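PDB 3K01: Acarbose/maltose binding protein GacH, which binds acarbose and an acarbose homolog, and probably maltose, as the solute receptor of an ABC transporter in Streptomyces glaucescens. Local coordinates for residues V139-Y147 against F356-V364. Residues are numbered along the deposited sequence; the frame is centred on the assembly and turned at random.
Sequences VIDTLALFY and FKPAVDKAV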
loop_
_atom_site.group_PDB
_atom_site.type_symbol
_atom_site.label_atom_id
_atom_site.label_comp_id
_atom_site.label_asym_id
_atom_site.label_seq_id
_atom_site.Cartn_x
_atom_site.Cartn_y
_atom_site.Cartn_z
ATOM N N VAL A 139 7.781 -4.820 -4.265
ATOM C CA VAL A 139 6.383 -5.134 -4.601
ATOM C C VAL A 139 5.512 -3.920 -4.301
ATOM O O VAL A 139 5.867 -3.049 -3.489
ATOM C CB VAL A 139 5.843 -6.363 -3.819
ATOM C CG1 VAL A 139 6.575 -7.657 -4.207
ATOM C CG2 VAL A 139 5.934 -6.148 -2.356
ATOM N N ILE A 140 4.361 -3.860 -4.961
ATOM C CA ILE A 140 3.389 -2.768 -4.762
ATOM C C ILE A 140 2.024 -3.340 -4.418
ATOM O O ILE A 140 1.698 -4.450 -4.820
ATOM C CB ILE A 140 3.299 -1.879 -6.051
ATOM C CG1 ILE A 140 2.387 -0.638 -5.876
ATOM C CG2 ILE A 140 2.897 -2.703 -7.283
ATOM C CD1 ILE A 140 2.721 0.481 -6.854
ATOM N N ASP A 141 1.240 -2.576 -3.664
ATOM C CA ASP A 141 -0.170 -2.909 -3.565
ATOM C C ASP A 141 -0.969 -1.620 -3.363
ATOM O O ASP A 141 -0.419 -0.506 -3.343
ATOM C CB ASP A 141 -0.418 -3.969 -2.481
ATOM C CG ASP A 141 0.024 -3.530 -1.117
ATOM O OD1 ASP A 141 -0.047 -2.323 -0.811
ATOM O OD2 ASP A 141 0.456 -4.399 -0.322
ATOM N N THR A 142 -2.288 -1.768 -3.304
ATOM C CA THR A 142 -3.183 -0.613 -3.165
ATOM C C THR A 142 -4.543 -1.122 -2.734
ATOM O O THR A 142 -4.743 -2.328 -2.551
ATOM C CB THR A 142 -3.270 0.167 -4.502
ATOM O OG1 THR A 142 -3.894 1.448 -4.312
ATOM C CG2 THR A 142 -4.002 -0.596 -5.591
ATOM N N LEU A 143 -5.474 -0.193 -2.587
ATOM C CA LEU A 143 -6.878 -0.532 -2.325
ATOM C C LEU A 143 -7.653 -0.545 -3.625
ATOM O O LEU A 143 -7.295 0.136 -4.580
ATOM C CB LEU A 143 -7.496 0.510 -1.381
ATOM C CG LEU A 143 -6.925 0.582 0.024
ATOM C CD1 LEU A 143 -7.603 1.688 0.863
ATOM C CD2 LEU A 143 -7.037 -0.770 0.760
ATOM N N ALA A 144 -8.750 -1.316 -3.624
ATOM C CA ALA A 144 -9.557 -1.536 -4.814
ATOM C C ALA A 144 -10.998 -1.766 -4.397
ATOM O O ALA A 144 -11.257 -2.107 -3.246
ATOM C CB ALA A 144 -9.031 -2.758 -5.592
ATOM N N LEU A 145 -11.920 -1.567 -5.339
ATOM C CA LEU A 145 -13.333 -1.848 -5.077
ATOM C C LEU A 145 -13.629 -3.329 -5.364
ATOM O O LEU A 145 -13.569 -3.764 -6.515
ATOM C CB LEU A 145 -14.177 -0.965 -5.974
ATOM C CG LEU A 145 -15.693 -1.059 -5.738
ATOM C CD1 LEU A 145 -16.103 -0.502 -4.404
ATOM C CD2 LEU A 145 -16.408 -0.355 -6.889
ATOM N N PHE A 146 -13.923 -4.082 -4.315
ATOM C CA PHE A 146 -14.379 -5.471 -4.450
ATOM C C PHE A 146 -15.894 -5.460 -4.649
ATOM O O PHE A 146 -16.611 -4.681 -4.015
ATOM C CB PHE A 146 -14.124 -6.255 -3.163
ATOM C CG PHE A 146 -12.692 -6.627 -2.892
ATOM C CD1 PHE A 146 -12.415 -7.883 -2.392
ATOM C CD2 PHE A 146 -11.621 -5.737 -3.042
ATOM C CE1 PHE A 146 -11.127 -8.282 -2.062
ATOM C CE2 PHE A 146 -10.316 -6.136 -2.730
ATOM C CZ PHE A 146 -10.080 -7.425 -2.250
ATOM N N TYR A 147 -16.405 -6.330 -5.506
ATOM C CA TYR A 147 -17.844 -6.391 -5.719
ATOM C C TYR A 147 -18.318 -7.830 -5.890
ATOM O O TYR A 147 -17.611 -8.704 -6.396
ATOM C CB TYR A 147 -18.306 -5.500 -6.892
ATOM C CG TYR A 147 -17.690 -5.787 -8.231
ATOM C CD1 TYR A 147 -16.457 -5.232 -8.587
ATOM C CD2 TYR A 147 -18.367 -6.587 -9.166
ATOM C CE1 TYR A 147 -15.907 -5.480 -9.827
ATOM C CE2 TYR A 147 -17.819 -6.832 -10.390
ATOM C CZ TYR A 147 -16.598 -6.272 -10.710
ATOM O OH TYR A 147 -16.021 -6.517 -11.949
ATOM N N PHE A 356 -5.902 -6.930 -9.616
ATOM C CA PHE A 356 -5.388 -5.662 -9.069
ATOM C C PHE A 356 -4.646 -4.725 -9.957
ATOM O O PHE A 356 -4.430 -3.583 -9.576
ATOM C CB PHE A 356 -4.539 -5.893 -7.812
ATOM C CG PHE A 356 -5.374 -6.153 -6.607
ATOM C CD1 PHE A 356 -5.835 -5.120 -5.800
ATOM C CD2 PHE A 356 -5.772 -7.441 -6.333
ATOM C CE1 PHE A 356 -6.678 -5.416 -4.700
ATOM C CE2 PHE A 356 -6.583 -7.717 -5.247
ATOM C CZ PHE A 356 -7.028 -6.692 -4.451
ATOM N N LYS A 357 -4.203 -5.162 -11.131
ATOM C CA LYS A 357 -3.407 -4.234 -11.912
ATOM C C LYS A 357 -4.142 -2.929 -12.277
ATOM O O LYS A 357 -3.550 -1.851 -12.149
ATOM C CB LYS A 357 -2.725 -4.901 -13.100
ATOM C CG LYS A 357 -1.700 -3.989 -13.833
ATOM C CD LYS A 357 -0.721 -3.269 -12.878
ATOM C CE LYS A 357 0.535 -2.751 -13.570
ATOM N NZ LYS A 357 0.276 -1.880 -14.701
ATOM N N PRO A 358 -5.418 -2.991 -12.706
ATOM C CA PRO A 358 -6.076 -1.710 -12.953
ATOM C C PRO A 358 -6.137 -0.808 -11.714
ATOM O O PRO A 358 -5.970 0.408 -11.813
ATOM C CB PRO A 358 -7.480 -2.131 -13.432
ATOM C CG PRO A 358 -7.233 -3.494 -14.072
ATOM C CD PRO A 358 -6.251 -4.142 -13.133
ATOM N N ALA A 359 -6.327 -1.405 -10.538
ATOM C CA ALA A 359 -6.302 -0.623 -9.293
ATOM C C ALA A 359 -4.913 -0.029 -9.030
ATOM O O ALA A 359 -4.768 1.138 -8.650
ATOM C CB ALA A 359 -6.737 -1.506 -8.132
ATOM N N VAL A 360 -3.874 -0.825 -9.260
ATOM C CA VAL A 360 -2.494 -0.340 -9.098
ATOM C C VAL A 360 -2.217 0.864 -10.015
ATOM O O VAL A 360 -1.481 1.782 -9.637
ATOM C CB VAL A 360 -1.494 -1.490 -9.329
ATOM C CG1 VAL A 360 -0.051 -0.986 -9.530
ATOM C CG2 VAL A 360 -1.534 -2.444 -8.160
ATOM N N ASP A 361 -2.824 0.885 -11.199
ATOM C CA ASP A 361 -2.690 2.043 -12.088
ATOM C C ASP A 361 -3.314 3.317 -11.523
ATOM O O ASP A 361 -3.037 4.400 -12.018
ATOM C CB ASP A 361 -3.296 1.767 -13.471
ATOM C CG ASP A 361 -2.448 0.830 -14.341
ATOM O OD1 ASP A 361 -1.263 0.555 -14.037
ATOM O OD2 ASP A 361 -3.010 0.399 -15.362
ATOM N N LYS A 362 -4.133 3.195 -10.482
ATOM C CA LYS A 362 -4.706 4.363 -9.817
ATOM C C LYS A 362 -3.955 4.742 -8.570
ATOM O O LYS A 362 -4.391 5.662 -7.862
ATOM C CB LYS A 362 -6.193 4.122 -9.497
ATOM C CG LYS A 362 -7.096 4.213 -10.733
ATOM C CD LYS A 362 -7.042 5.581 -11.412
ATOM C CE LYS A 362 -7.894 5.520 -12.656
ATOM N NZ LYS A 362 -7.180 4.793 -13.755
ATOM N N ALA A 363 -2.845 4.084 -8.257
ATOM C CA ALA A 363 -2.155 4.379 -7.006
ATOM C C ALA A 363 -1.649 5.814 -6.963
ATOM O O ALA A 363 -1.154 6.338 -7.966
ATOM C CB ALA A 363 -1.023 3.394 -6.794
ATOM N N VAL A 364 -1.745 6.410 -5.776
ATOM C CA VAL A 364 -1.276 7.773 -5.546
ATOM C C VAL A 364 -0.150 7.682 -4.539
ATOM O O VAL A 364 -0.267 7.003 -3.532
ATOM C CB VAL A 364 -2.436 8.665 -4.985
ATOM C CG1 VAL A 364 -1.926 10.068 -4.593
ATOM C CG2 VAL A 364 -3.560 8.773 -5.992
#
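The methyl groups of A144 and A359 meet at 3.6 Å, CB to CB, where segments 139-147 and 356-364 come closest, CA of A144 to CA of A359 5.6 Å. Apolar packing carries the rest of the interface, and no hydrogen bond crosses it. T142 CG2 rests on the backbone at A359, 3.6 Å from A359 O, and also touches A359 CB and V360 CG2. Farther back along the strand, I140 and V360 reach tip to tip, I140 CG2 lying 4.1 Å from V360 CG1.

The aromatic part is oblique. F356 brings CE1 to 3.7 Å from A144 CB, and the F146 and F356 rings meet obliquely, F356 CZ 3.8 Å from F146 CE2.

Among the polar groups, T142 OG1 lies opposite the backbone N (chi1 -167°), where P294 O and S293 OG bond it, whereas T142 O, buried here, finds no partner in the model.

The chain changes course between its two strands: helix 356-360 crosses strand 139-142 at 86° but runs roughly antiparallel to strand 144-147, at 148°. Strand 132-148 pairs antiparallel with 293-302, consistent with the interdomain hinge strands of two-lobed solute-binding proteins such as maltose-binding protein, and the helix packs at the bend around T142-A144. I264 of helix 264-268 touches both phenylalanines, V281 of strand 279-283 flanks A144, and strand 363-364, just after the helix, pairs in parallel with strand 293-302.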